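Long-range contacts in SusD superfamily protein (Bacteroides vulgatus ATCC 8482, PDB 3JQ0), which is probably an outer-membrane nutrient-binding protein of the SusD family that may capture sugars for uptake: residues A[262-267]-A[293-298]; A[97-102]-A[172-177]; A[70-75]-A[120-125]; A[422-427]-A[461-466]. One frame throughout, in Å; residues are numbered along the deposited sequence. Where two conformers were deposited one is given.

Contact 1: residues A[262-267]-A[293-298]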
loop_
_atom_site.group_PDB
_atom_site.type_symbol
_atom_site.label_atom_id
_atom_site.label_comp_id
_atom_site.label_asym_id
_atom_site.label_seq_id
_atom_site.Cartn_x
_atom_site.Cartn_y
_atom_site.Cartn_z
ATOM N N ARG A 262 -2.299 10.618 -10.989
ATOM C CA ARG A 262 -2.464 11.142 -12.343
ATOM C C ARG A 262 -1.118 11.510 -12.966
ATOM O O ARG A 262 -0.870 11.223 -14.138
ATOM C CB ARG A 262 -3.336 12.397 -12.257
ATOM C CG ARG A 262 -3.504 13.160 -13.545
ATOM C CD ARG A 262 -4.556 14.232 -13.468
ATOM N NE ARG A 262 -4.356 15.110 -12.329
ATOM C CZ ARG A 262 -3.608 16.198 -12.312
ATOM N NH1 ARG A 262 -3.004 16.619 -13.411
ATOM N NH2 ARG A 262 -3.471 16.906 -11.196
HETATM N N MSE A 263 -0.261 12.168 -12.181
HETATM C CA MSE A 263 0.965 12.747 -12.736
HETATM C C MSE A 263 2.193 11.829 -12.651
HETATM O O MSE A 263 3.278 12.254 -13.082
HETATM C CB MSE A 263 1.263 14.101 -12.101
HETATM C CG MSE A 263 0.237 15.167 -12.464
HETATM SE SE MSE A 263 0.246 15.633 -14.340
HETATM C CE MSE A 263 1.965 16.542 -14.410
ATOM N N ARG A 264 2.028 10.595 -12.183
ATOM C CA ARG A 264 3.121 9.623 -12.222
ATOM C C ARG A 264 2.791 8.298 -12.896
ATOM O O ARG A 264 3.733 7.611 -13.291
ATOM C CB ARG A 264 3.720 9.399 -10.816
ATOM C CG ARG A 264 4.275 10.644 -10.157
ATOM C CD ARG A 264 5.591 11.050 -10.716
ATOM N NE ARG A 264 6.108 12.301 -10.165
ATOM C CZ ARG A 264 6.006 13.493 -10.717
ATOM N NH1 ARG A 264 5.297 13.725 -11.793
ATOM N NH2 ARG A 264 6.679 14.510 -10.159
ATOM N N LEU A 265 1.516 7.891 -12.957
ATOM C CA LEU A 265 1.156 6.554 -13.393
ATOM C C LEU A 265 0.222 6.510 -14.607
ATOM O O LEU A 265 -0.084 5.421 -15.047
ATOM C CB LEU A 265 0.507 5.770 -12.233
ATOM C CG LEU A 265 1.487 5.314 -11.156
ATOM C CD1 LEU A 265 0.732 4.670 -9.998
ATOM C CD2 LEU A 265 2.482 4.341 -11.724
ATOM N N ILE A 266 -0.301 7.652 -15.094
ATOM C CA ILE A 266 -1.416 7.626 -16.056
ATOM C C ILE A 266 -0.951 8.114 -17.430
ATOM O O ILE A 266 -0.124 9.024 -17.530
ATOM C CB ILE A 266 -2.593 8.477 -15.469
ATOM C CG1 ILE A 266 -3.163 7.807 -14.234
ATOM C CG2 ILE A 266 -3.699 8.823 -16.501
ATOM C CD1 ILE A 266 -3.772 6.436 -14.440
ATOM N N PRO A 267 -1.471 7.509 -18.517
ATOM C CA PRO A 267 -1.059 7.918 -19.882
ATOM C C PRO A 267 -1.593 9.289 -20.260
ATOM O O PRO A 267 -2.635 9.731 -19.791
ATOM C CB PRO A 267 -1.720 6.849 -20.767
ATOM C CG PRO A 267 -2.940 6.414 -19.965
ATOM C CD PRO A 267 -2.417 6.392 -18.557
ATOM N N ASN A 293 -6.022 11.169 -18.764
ATOM C CA ASN A 293 -4.978 12.143 -19.048
ATOM C C ASN A 293 -4.090 12.362 -17.867
ATOM O O ASN A 293 -4.523 12.833 -16.841
ATOM C CB ASN A 293 -5.548 13.493 -19.443
ATOM C CG ASN A 293 -4.497 14.415 -20.002
ATOM O OD1 ASN A 293 -3.640 13.979 -20.805
ATOM N ND2 ASN A 293 -4.550 15.671 -19.603
ATOM N N GLY A 294 -2.850 12.023 -17.983
ATOM C CA GLY A 294 -1.878 12.168 -16.944
ATOM C C GLY A 294 -0.492 12.116 -17.516
ATOM O O GLY A 294 -0.270 12.316 -18.711
ATOM N N LEU A 295 0.470 11.841 -16.657
ATOM C CA LEU A 295 1.859 11.673 -17.017
ATOM C C LEU A 295 2.373 10.390 -16.369
ATOM O O LEU A 295 2.079 10.141 -15.203
ATOM C CB LEU A 295 2.635 12.887 -16.529
ATOM C CG LEU A 295 4.050 13.141 -16.969
ATOM C CD1 LEU A 295 4.052 13.687 -18.367
ATOM C CD2 LEU A 295 4.721 14.218 -16.034
ATOM N N THR A 296 3.109 9.570 -17.123
ATOM C CA THR A 296 3.668 8.339 -16.607
ATOM C C THR A 296 5.169 8.469 -16.445
ATOM O O THR A 296 5.901 8.649 -17.443
ATOM C CB THR A 296 3.348 7.154 -17.541
ATOM O OG1 THR A 296 1.936 7.071 -17.678
ATOM C CG2 THR A 296 3.893 5.844 -17.047
ATOM N N GLN A 297 5.631 8.386 -15.190
ATOM C CA GLN A 297 7.073 8.302 -14.900
ATOM C C GLN A 297 7.536 6.987 -14.270
ATOM O O GLN A 297 8.721 6.725 -14.236
ATOM C CB GLN A 297 7.500 9.489 -13.995
ATOM C CG GLN A 297 7.373 10.827 -14.669
ATOM C CD GLN A 297 7.859 11.967 -13.854
ATOM O OE1 GLN A 297 8.081 11.827 -12.643
ATOM N NE2 GLN A 297 7.996 13.136 -14.493
ATOM N N LEU A 298 6.575 6.150 -13.831
ATOM C CA LEU A 298 6.811 4.804 -13.349
ATOM C C LEU A 298 5.997 3.885 -14.248
ATOM O O LEU A 298 4.774 4.058 -14.333
ATOM C CB LEU A 298 6.366 4.638 -11.889
ATOM C CG LEU A 298 7.317 5.135 -10.793
ATOM C CD1 LEU A 298 6.610 5.110 -9.438
ATOM C CD2 LEU A 298 8.645 4.313 -10.795
HETATM O O HOH W 1 -3.201 15.717 -16.178
#
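Leu265 and Thr296 form a single beta bridge, their CA atoms 4.5 Å apart, and backbone bonds carry most of this contact. Arg264 O is gripped twice: Leu298 N comes nearly straight onto the carbonyl, while Gln297 N, 2.8 Å from Arg264 O, sits above the carbonyl plane. Leu295 N donates to Arg262 O at 2.9 Å, and Gly294 N to Pro267 O at 2.9 Å. Gly294 passes so close to Arg262 O and Ile266 that there is no room for a CB.

Arg264 bends at its second torsion (chi2 -76°), which brings its guanidinium alongside the Gln297 amide. Gln297 OE1 lies over one face near the rim, 3.2 Å from Arg264 NE but badly angled for a bond; the planes are 23° apart. Arg264 NH1 instead donates to Met263 O at 2.8 Å. Shortening this residue to an alanine is likely to leave Met263 O without its guanidinium donor.

Apolar contact is slight: Met263 CE meets Leu295 CD2 at 4.0 Å, Leu265 CD2 meets Leu298 CB at 3.9 Å.

Outside, Arg262 pairs with Glu255. In this SusD-family fold 293-298 leads into strand 299-300, antiparallel to strand 41-43, whose Tyr41 touches Leu265 and Leu298.

Contact 2: residues A[97-102]-A[172-177]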
loop_
_atom_site.group_PDB
_atom_site.type_symbol
_atom_site.label_atom_id
_atom_site.label_comp_id
_atom_site.label_asym_id
_atom_site.label_seq_id
_atom_site.Cartn_x
_atom_site.Cartn_y
_atom_site.Cartn_z
ATOM N N GLU A 97 -15.949 10.117 28.298
ATOM C CA GLU A 97 -14.976 9.046 28.329
ATOM C C GLU A 97 -14.858 8.333 26.984
ATOM O O GLU A 97 -13.722 8.099 26.514
ATOM C CB GLU A 97 -15.355 8.043 29.423
ATOM C CG GLU A 97 -14.285 7.010 29.679
ATOM C CD GLU A 97 -14.601 6.179 30.899
ATOM O OE1 GLU A 97 -15.647 5.487 30.872
ATOM O OE2 GLU A 97 -13.806 6.236 31.863
ATOM N N ALA A 98 -15.976 7.948 26.358
ATOM C CA ALA A 98 -15.930 7.212 25.073
ATOM C C ALA A 98 -15.284 8.060 23.976
ATOM O O ALA A 98 -14.519 7.546 23.153
ATOM C CB ALA A 98 -17.306 6.740 24.606
ATOM N N THR A 99 -15.567 9.354 23.968
ATOM C CA THR A 99 -15.008 10.246 22.938
ATOM C C THR A 99 -13.514 10.446 23.140
ATOM O O THR A 99 -12.735 10.366 22.200
ATOM C CB THR A 99 -15.812 11.544 22.884
ATOM O OG1 THR A 99 -17.098 11.233 22.339
ATOM C CG2 THR A 99 -15.144 12.604 21.987
ATOM N N GLN A 100 -13.130 10.720 24.375
ATOM C CA GLN A 100 -11.743 10.872 24.773
ATOM C C GLN A 100 -10.940 9.604 24.393
ATOM O O GLN A 100 -9.872 9.669 23.744
ATOM C CB GLN A 100 -11.659 11.151 26.273
ATOM C CG GLN A 100 -10.274 11.373 26.794
ATOM C CD GLN A 100 -10.229 11.534 28.318
ATOM O OE1 GLN A 100 -10.999 10.874 29.052
ATOM N NE2 GLN A 100 -9.332 12.378 28.789
ATOM N N ASN A 101 -11.450 8.444 24.772
ATOM C CA ASN A 101 -10.775 7.181 24.478
ATOM C C ASN A 101 -10.635 6.946 22.985
ATOM O O ASN A 101 -9.627 6.414 22.537
ATOM C CB ASN A 101 -11.498 6.030 25.180
ATOM C CG ASN A 101 -11.236 5.993 26.688
ATOM O OD1 ASN A 101 -10.288 6.587 27.184
ATOM N ND2 ASN A 101 -12.061 5.225 27.408
ATOM N N TYR A 102 -11.674 7.261 22.228
ATOM C CA TYR A 102 -11.627 7.017 20.797
ATOM C C TYR A 102 -10.510 7.859 20.164
ATOM O O TYR A 102 -9.738 7.378 19.340
ATOM C CB TYR A 102 -12.975 7.283 20.098
ATOM C CG TYR A 102 -13.118 6.469 18.820
ATOM C CD1 TYR A 102 -13.494 5.119 18.870
ATOM C CD2 TYR A 102 -12.770 6.997 17.579
ATOM C CE1 TYR A 102 -13.594 4.361 17.759
ATOM C CE2 TYR A 102 -12.864 6.218 16.425
ATOM C CZ TYR A 102 -13.262 4.906 16.536
ATOM O OH TYR A 102 -13.344 4.135 15.395
ATOM N N SER A 172 -16.427 -0.643 16.442
ATOM C CA SER A 172 -17.240 0.149 15.560
ATOM C C SER A 172 -16.337 1.148 14.835
ATOM O O SER A 172 -15.326 1.620 15.353
ATOM C CB SER A 172 -18.265 0.937 16.385
ATOM O OG SER A 172 -17.693 2.177 16.905
ATOM N N PHE A 173 -16.734 1.545 13.640
ATOM C CA PHE A 173 -16.052 2.621 12.913
ATOM C C PHE A 173 -16.800 3.886 13.332
ATOM O O PHE A 173 -17.583 4.447 12.564
ATOM C CB PHE A 173 -16.118 2.376 11.396
ATOM C CG PHE A 173 -15.375 1.142 10.953
ATOM C CD1 PHE A 173 -13.991 1.144 10.888
ATOM C CD2 PHE A 173 -16.047 -0.021 10.595
ATOM C CE1 PHE A 173 -13.310 0.030 10.484
ATOM C CE2 PHE A 173 -15.367 -1.128 10.217
ATOM C CZ PHE A 173 -13.984 -1.096 10.138
ATOM N N LYS A 174 -16.522 4.339 14.554
ATOM C CA LYS A 174 -17.259 5.440 15.156
ATOM C C LYS A 174 -17.176 6.704 14.329
ATOM O O LYS A 174 -18.139 7.447 14.265
ATOM C CB LYS A 174 -16.748 5.726 16.571
ATOM C CG LYS A 174 -17.453 6.872 17.306
ATOM C CD LYS A 174 -16.733 7.064 18.659
ATOM C CE LYS A 174 -17.267 8.183 19.535
ATOM N NZ LYS A 174 -16.293 9.327 19.585
ATOM N N LEU A 175 -16.024 6.946 13.698
ATOM C CA LEU A 175 -15.825 8.120 12.870
ATOM C C LEU A 175 -15.679 7.750 11.382
ATOM O O LEU A 175 -15.210 8.562 10.575
ATOM C CB LEU A 175 -14.634 8.894 13.348
ATOM C CG LEU A 175 -14.776 9.466 14.758
ATOM C CD1 LEU A 175 -13.525 10.160 15.190
ATOM C CD2 LEU A 175 -15.951 10.464 14.873
ATOM N N GLY A 176 -16.099 6.533 11.049
ATOM C CA GLY A 176 -16.049 6.039 9.669
ATOM C C GLY A 176 -14.763 5.284 9.341
ATOM O O GLY A 176 -13.764 5.375 10.056
ATOM N N ARG A 177 -14.811 4.578 8.215
ATOM C CA ARG A 177 -13.664 3.781 7.768
ATOM C C ARG A 177 -12.548 4.639 7.222
ATOM O O ARG A 177 -11.462 4.114 6.996
ATOM C CB ARG A 177 -14.120 2.764 6.727
ATOM C CG ARG A 177 -15.102 1.758 7.268
ATOM C CD ARG A 177 -15.917 1.073 6.148
ATOM N NE ARG A 177 -17.021 0.317 6.725
ATOM C CZ ARG A 177 -16.980 -0.948 7.090
ATOM N NH1 ARG A 177 -15.941 -1.712 6.838
ATOM N NH2 ARG A 177 -18.051 -1.500 7.642
HETATM O O HOH W 2 -12.972 1.298 16.585
HETATM O O HOH W 3 -13.603 5.398 12.850
#
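The Tyr102 ring carries the aliphatic chain of Lys174 on one face: CB stands 3.7 Å from the ring centroid and 18° off its normal, a CH-pi contact. Further along the same chain, Lys174 CD reaches Tyr102 CG at 3.7 Å, so the lysine runs back over the ring toward helix 97-122 while the tyrosine points outward from it. Ser172 O approaches at the ring edge, near its plane. Leu175 CD1 touches Tyr102 CD2 obliquely at 4.0 Å, and outside the two segments Phe167 packs edge-to-face with the tyrosine. The second aromatic, Phe173, has Arg177 CG over its centre, and its CE2 in turn lies over a face of the Arg177 guanidinium.

The lysine and leucine occupy the middle of a type I beta turn from Phe173 to Gly176, closed by the bond from Gly176 N to Phe173 O; Phe173 also centres an inverse gamma turn. The turn lies in the loop between helix 149-167 and helix 182-199 in the helical, TPR-related part of the SusD fold, and the tyrosine reaches it from the first turns of helix 97-122. With CG opposite the backbone N (chi1 -154°), Tyr102 carries its hydroxyl to the turn.

Two waters complete the polar end. Tyr102 OH donates to one at 3.1 Å, which in turn donates a hydrogen bond to Ser172 O. The other donates to Tyr102 OH at 2.9 Å and to Gly176 O, and accepts from Leu175 N. At the far end of the loop, Arg177 NH2 bonds a Tris molecule, probably from the crystallisation liquor.

Contact 3: residues A[70-75]-A[120-125]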
loop_
_atom_site.group_PDB
_atom_site.type_symbol
_atom_site.label_atom_id
_atom_site.label_comp_id
_atom_site.label_asym_id
_atom_site.label_seq_id
_atom_site.Cartn_x
_atom_site.Cartn_y
_atom_site.Cartn_z
ATOM N N SER A 70 13.021 12.873 0.583
ATOM C CA SER A 70 13.751 13.670 1.562
ATOM C C SER A 70 13.066 13.739 2.913
ATOM O O SER A 70 11.851 13.587 3.033
ATOM C CB SER A 70 13.962 15.110 1.049
ATOM O OG SER A 70 15.005 15.150 0.099
ATOM N N ASN A 71 13.871 14.045 3.932
ATOM C CA ASN A 71 13.361 14.454 5.245
ATOM C C ASN A 71 12.332 13.535 5.835
ATOM O O ASN A 71 11.272 13.971 6.303
ATOM C CB ASN A 71 12.829 15.905 5.211
ATOM C CG ASN A 71 12.663 16.523 6.617
ATOM O OD1 ASN A 71 13.402 16.157 7.538
ATOM N ND2 ASN A 71 11.738 17.428 6.782
ATOM N N TYR A 72 12.612 12.251 5.772
ATOM C CA TYR A 72 11.748 11.244 6.407
ATOM C C TYR A 72 10.309 11.353 5.895
ATOM O O TYR A 72 9.348 11.097 6.636
ATOM C CB TYR A 72 11.828 11.327 7.937
ATOM C CG TYR A 72 13.211 11.075 8.477
ATOM C CD1 TYR A 72 13.793 9.813 8.470
ATOM C CD2 TYR A 72 13.994 12.158 8.933
ATOM C CE1 TYR A 72 15.052 9.599 8.997
ATOM C CE2 TYR A 72 15.259 11.934 9.490
ATOM C CZ TYR A 72 15.771 10.658 9.523
ATOM O OH TYR A 72 16.989 10.466 10.131
ATOM N N GLY A 73 10.151 11.699 4.630
ATOM C CA GLY A 73 8.821 11.817 4.063
ATOM C C GLY A 73 7.955 12.887 4.686
ATOM O O GLY A 73 6.741 12.805 4.567
ATOM N N ASP A 74 8.565 13.869 5.352
ATOM C CA ASP A 74 7.885 14.910 6.055
ATOM C C ASP A 74 6.978 14.376 7.180
ATOM O O ASP A 74 6.004 15.007 7.565
ATOM C CB ASP A 74 7.138 15.763 5.046
ATOM C CG ASP A 74 6.747 17.051 5.603
ATOM O OD1 ASP A 74 7.498 17.630 6.425
ATOM O OD2 ASP A 74 5.631 17.485 5.253
HETATM N N MSE A 75 7.313 13.209 7.713
HETATM C CA MSE A 75 6.455 12.597 8.752
HETATM C C MSE A 75 6.576 13.203 10.137
HETATM O O MSE A 75 5.622 13.156 10.907
HETATM C CB MSE A 75 6.649 11.094 8.762
HETATM C CG MSE A 75 6.069 10.415 7.546
HETATM SE SE MSE A 75 6.214 8.462 7.681
HETATM C CE MSE A 75 7.637 8.166 6.482
ATOM N N ARG A 120 10.836 0.645 8.888
ATOM C CA ARG A 120 11.070 -0.206 7.732
ATOM C C ARG A 120 11.873 0.486 6.643
ATOM O O ARG A 120 12.526 -0.157 5.836
ATOM C CB ARG A 120 9.742 -0.737 7.187
ATOM C CG ARG A 120 9.018 -1.691 8.137
ATOM C CD ARG A 120 7.719 -2.176 7.537
ATOM N NE ARG A 120 6.729 -1.106 7.541
ATOM C CZ ARG A 120 5.530 -1.227 6.990
ATOM N NH1 ARG A 120 5.193 -2.341 6.370
ATOM N NH2 ARG A 120 4.691 -0.201 7.017
ATOM N N SER A 121 11.798 1.813 6.629
ATOM C CA SER A 121 12.383 2.609 5.539
ATOM C C SER A 121 13.746 3.193 5.900
ATOM O O SER A 121 14.685 3.079 5.135
ATOM C CB SER A 121 11.394 3.686 5.086
ATOM O OG SER A 121 10.224 3.054 4.571
ATOM N N TRP A 122 13.855 3.849 7.060
ATOM C CA TRP A 122 15.084 4.469 7.549
ATOM C C TRP A 122 15.798 3.751 8.702
ATOM O O TRP A 122 16.979 3.984 8.880
ATOM C CB TRP A 122 14.857 5.949 7.866
ATOM C CG TRP A 122 14.775 6.805 6.624
ATOM C CD1 TRP A 122 15.872 7.297 5.920
ATOM C CD2 TRP A 122 13.605 7.226 5.884
ATOM N NE1 TRP A 122 15.441 8.012 4.839
ATOM C CE2 TRP A 122 14.069 7.947 4.764
ATOM C CE3 TRP A 122 12.243 7.061 6.052
ATOM C CZ2 TRP A 122 13.178 8.519 3.854
ATOM C CZ3 TRP A 122 11.377 7.615 5.128
ATOM C CH2 TRP A 122 11.853 8.323 4.058
ATOM N N GLY A 123 15.110 2.857 9.416
ATOM C CA GLY A 123 15.759 2.034 10.452
ATOM C C GLY A 123 15.814 2.755 11.775
ATOM O O GLY A 123 14.814 2.917 12.476
ATOM N N ASP A 124 17.034 3.164 12.168
ATOM C CA ASP A 124 17.268 3.929 13.391
ATOM C C ASP A 124 16.800 5.370 13.144
ATOM O O ASP A 124 17.262 5.988 12.205
ATOM C CB ASP A 124 18.750 3.984 13.749
ATOM C CG ASP A 124 19.407 2.643 14.022
ATOM O OD1 ASP A 124 18.777 1.591 14.007
ATOM O OD2 ASP A 124 20.619 2.718 14.333
ATOM N N VAL A 125 15.876 5.864 13.952
ATOM C CA VAL A 125 15.320 7.198 13.759
ATOM C C VAL A 125 15.120 7.860 15.113
ATOM O O VAL A 125 15.077 7.195 16.150
ATOM C CB VAL A 125 13.956 7.152 12.967
ATOM C CG1 VAL A 125 14.168 6.592 11.556
ATOM C CG2 VAL A 125 12.848 6.381 13.726
HETATM O O HOH W 4 17.894 7.902 10.391
#
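A tight left-handed turn leading into helix 75-91 brings Tyr72 against Trp122, near the C-terminal end of helix 97-122, within the helical, TPR-related part of the SusD fold. Positive phi and psi from Asn71 through Asp74 give the handedness; three successive i to i+3 backbone bonds, among them Met75 N to Tyr72 O at 3.1 Å, hold the turn closed before the chain enters the right-handed helix. At Gly73 a CB would also be crowded by Met75 CE.

The aromatic pair is T-shaped. An edge of the tyrosine, through CD1 and CE1, is directed at the face of the indole: the Tyr72 ring and the five-membered ring of Trp122 have centroids 4.8 Å apart and planes at 68°. Over the six-membered ring lies the backbone instead, Tyr72 CA standing 3.9 Å from its centroid in a CH-pi contact. One indole face is thus met by both the ring and the main chain of the same residue. Met75 takes the indole edge, its CE coming within 4.0 Å of Trp122 CZ3, near the ring plane.

Trp122 CG lies opposite its own carbonyl carbon (chi1 -75°), which sets the indole across the turn; NE1 is then held by Pro474 O, fixing its rotation. Leu33 of helix 27-34 also packs on the tryptophan, and Leu118 on Tyr72. On the same side of the indole as the tyrosine ring, Val125 CG1 approaches Tyr72 CE1 obliquely at 4.0 Å. The tyrosine ends in a water-mediated link: Tyr72 OH lies 2.7 Å from a water that donates to Asp124 O.

Contact 4: residues A[422-427]-A[461-466]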
loop_
_atom_site.group_PDB
_atom_site.type_symbol
_atom_site.label_atom_id
_atom_site.label_comp_id
_atom_site.label_asym_id
_atom_site.label_seq_id
_atom_site.Cartn_x
_atom_site.Cartn_y
_atom_site.Cartn_z
ATOM N N TRP A 422 8.613 -12.921 -11.643
ATOM C CA TRP A 422 7.819 -12.284 -10.610
ATOM C C TRP A 422 7.217 -13.210 -9.545
ATOM O O TRP A 422 6.768 -12.740 -8.522
ATOM C CB TRP A 422 6.690 -11.440 -11.252
ATOM C CG TRP A 422 7.225 -10.309 -12.057
ATOM C CD1 TRP A 422 7.557 -9.073 -11.609
ATOM C CD2 TRP A 422 7.521 -10.302 -13.450
ATOM N NE1 TRP A 422 8.041 -8.297 -12.632
ATOM C CE2 TRP A 422 8.021 -9.028 -13.790
ATOM C CE3 TRP A 422 7.356 -11.245 -14.474
ATOM C CZ2 TRP A 422 8.427 -8.707 -15.072
ATOM C CZ3 TRP A 422 7.730 -10.926 -15.726
ATOM C CH2 TRP A 422 8.258 -9.660 -16.028
HETATM N N MSE A 423 7.118 -14.502 -9.834
HETATM C CA MSE A 423 6.341 -15.398 -8.986
HETATM C C MSE A 423 6.616 -16.830 -9.360
HETATM O O MSE A 423 7.158 -17.140 -10.429
HETATM C CB MSE A 423 4.846 -15.086 -9.146
HETATM C CG MSE A 423 4.336 -15.303 -10.555
HETATM SE SE MSE A 423 2.555 -14.607 -10.835
HETATM C CE MSE A 423 3.149 -12.789 -11.001
ATOM N N LYS A 424 6.226 -17.703 -8.448
ATOM C CA LYS A 424 6.487 -19.149 -8.513
ATOM C C LYS A 424 5.162 -19.915 -8.563
ATOM O O LYS A 424 4.134 -19.413 -8.057
ATOM C CB LYS A 424 7.245 -19.609 -7.237
ATOM C CG LYS A 424 8.546 -18.855 -6.914
ATOM C CD LYS A 424 9.681 -19.141 -7.921
ATOM C CE LYS A 424 11.012 -18.347 -7.677
ATOM N NZ LYS A 424 10.856 -16.847 -7.983
ATOM N N PRO A 425 5.196 -21.161 -9.061
ATOM C CA PRO A 425 4.071 -22.024 -8.856
ATOM C C PRO A 425 3.759 -22.205 -7.371
ATOM O O PRO A 425 4.660 -22.088 -6.523
ATOM C CB PRO A 425 4.541 -23.342 -9.478
ATOM C CG PRO A 425 5.996 -23.287 -9.345
ATOM C CD PRO A 425 6.346 -21.897 -9.625
ATOM N N ASP A 426 2.507 -22.533 -7.072
ATOM C CA ASP A 426 2.148 -22.826 -5.697
ATOM C C ASP A 426 3.048 -23.873 -5.047
ATOM O O ASP A 426 3.320 -23.796 -3.845
ATOM C CB ASP A 426 0.699 -23.296 -5.592
ATOM C CG ASP A 426 -0.368 -22.234 -5.839
ATOM O OD1 ASP A 426 -0.022 -21.043 -6.022
ATOM O OD2 ASP A 426 -1.548 -22.638 -5.839
ATOM N N ASN A 427 3.479 -24.861 -5.828
ATOM C CA ASN A 427 4.310 -25.958 -5.312
ATOM C C ASN A 427 5.695 -25.522 -4.871
ATOM O O ASN A 427 6.415 -26.321 -4.281
ATOM C CB ASN A 427 4.346 -27.137 -6.334
ATOM C CG ASN A 427 5.019 -26.779 -7.609
ATOM O OD1 ASN A 427 5.940 -25.981 -7.640
ATOM N ND2 ASN A 427 4.579 -27.420 -8.711
ATOM N N HIS A 461 16.188 -10.197 -2.908
ATOM C CA HIS A 461 17.107 -10.402 -4.004
ATOM C C HIS A 461 16.433 -11.062 -5.202
ATOM O O HIS A 461 16.793 -10.794 -6.331
ATOM C CB HIS A 461 18.310 -11.154 -3.470
ATOM C CG HIS A 461 19.430 -11.308 -4.449
ATOM N ND1 HIS A 461 19.906 -10.271 -5.218
ATOM C CD2 HIS A 461 20.203 -12.375 -4.735
ATOM C CE1 HIS A 461 20.918 -10.693 -5.941
ATOM N NE2 HIS A 461 21.101 -11.977 -5.695
ATOM N N GLN A 462 15.482 -11.945 -4.957
ATOM C CA GLN A 462 14.718 -12.533 -6.049
ATOM C C GLN A 462 13.897 -11.504 -6.793
ATOM O O GLN A 462 13.723 -11.588 -8.025
ATOM C CB GLN A 462 13.712 -13.604 -5.513
ATOM C CG GLN A 462 14.310 -14.882 -5.065
ATOM C CD GLN A 462 13.334 -15.931 -4.601
ATOM O OE1 GLN A 462 13.788 -17.043 -4.338
ATOM N NE2 GLN A 462 12.048 -15.635 -4.457
ATOM N N TYR A 463 13.313 -10.555 -6.039
ATOM C CA TYR A 463 12.222 -9.728 -6.535
ATOM C C TYR A 463 12.552 -8.227 -6.544
ATOM O O TYR A 463 11.661 -7.403 -6.599
ATOM C CB TYR A 463 10.969 -10.039 -5.752
ATOM C CG TYR A 463 10.495 -11.505 -5.881
ATOM C CD1 TYR A 463 10.379 -12.099 -7.134
ATOM C CD2 TYR A 463 10.111 -12.214 -4.748
ATOM C CE1 TYR A 463 9.920 -13.400 -7.260
ATOM C CE2 TYR A 463 9.667 -13.496 -4.865
ATOM C CZ TYR A 463 9.547 -14.090 -6.117
ATOM O OH TYR A 463 9.075 -15.398 -6.246
ATOM N N SER A 464 13.828 -7.902 -6.580
ATOM C CA SER A 464 14.276 -6.542 -6.742
ATOM C C SER A 464 15.727 -6.515 -7.123
ATOM O O SER A 464 16.441 -7.503 -6.953
ATOM C CB SER A 464 14.115 -5.721 -5.445
ATOM O OG SER A 464 15.192 -5.915 -4.537
ATOM N N SER A 465 16.193 -5.326 -7.497
ATOM C CA SER A 465 17.613 -5.047 -7.763
ATOM C C SER A 465 18.322 -4.399 -6.569
ATOM O O SER A 465 19.440 -3.927 -6.723
ATOM C CB SER A 465 17.737 -4.169 -8.970
ATOM O OG SER A 465 17.018 -2.960 -8.751
ATOM N N ALA A 466 17.712 -4.441 -5.387
ATOM C CA ALA A 466 18.342 -3.840 -4.214
ATOM C C ALA A 466 19.633 -4.542 -3.842
ATOM O O ALA A 466 19.804 -5.726 -4.081
ATOM C CB ALA A 466 17.361 -3.846 -3.049
#
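Lys424 and Tyr463 cross at a slant, the ammonium end of the one meeting the hydroxyl end of the other: Lys424 NZ donates to Tyr463 OH at 2.9 Å. The bond is described for one of two deposited lysine conformers and may not hold in the other. The lysine chain is folded, with bends at the second and last torsions (chi2 -69°, chi4 -70°), and it curls round the hydroxyl: Lys424 CG is 3.6 Å from Tyr463 OH, and CE is nearly as close.

The tyrosine ring runs alongside the backbone of the loop. Trp422 O comes obliquely to the ring, 3.5 Å from Tyr463 CE1, and Met423 CA lies 3.9 Å from Tyr463 OH. The indole of Trp422 itself leaves the contact, its NE1 bonding Asp39 O. From within its own helix Gln462 lays CB over the centre of one tyrosine face, 3.8 Å above the plane.

Tyr463 OH and Gln462 NE2 both bond to Glu432, through OE1 and OE2 respectively; this nearby carboxylate would be expected to favour the lysine's positive charge. A phenylalanine in place of Tyr463 would probably leave both Lys424 NZ and Glu432 OE1 without their hydroxyl partner.

Within the SusD-family region, this packing among the C-terminal helices joins the last part of helix 457-463 to the loop between helices 414-417 and 430-441. Ile452 of helix 448-455 packs on the tyrosine, while Met423 turns to Leu439 and Arg440 of helix 430-441.

From the N terminus, contact 3 opens at 70-75, ahead of helix 75-91, and contact 2 opens at 97-102 before contact 3 closes at 120-125. Contact 2 closes at 172-177, so the two loops cross. They share helix 97-122, using its first and last turns, and their nearest atoms are about 17 Å apart. Contacts 1 and 4 follow in series. Contact 1 closes a loop of 25 residues just before strand 299-300, which pairs with strand 41-43; contact 4 closes one of 33 residues, mostly helical, joining 422-427 to the last part of helix 457-463. Contacts 2 and 4 lie on opposite sides of the chain's centre, their centres about 41 Å apart.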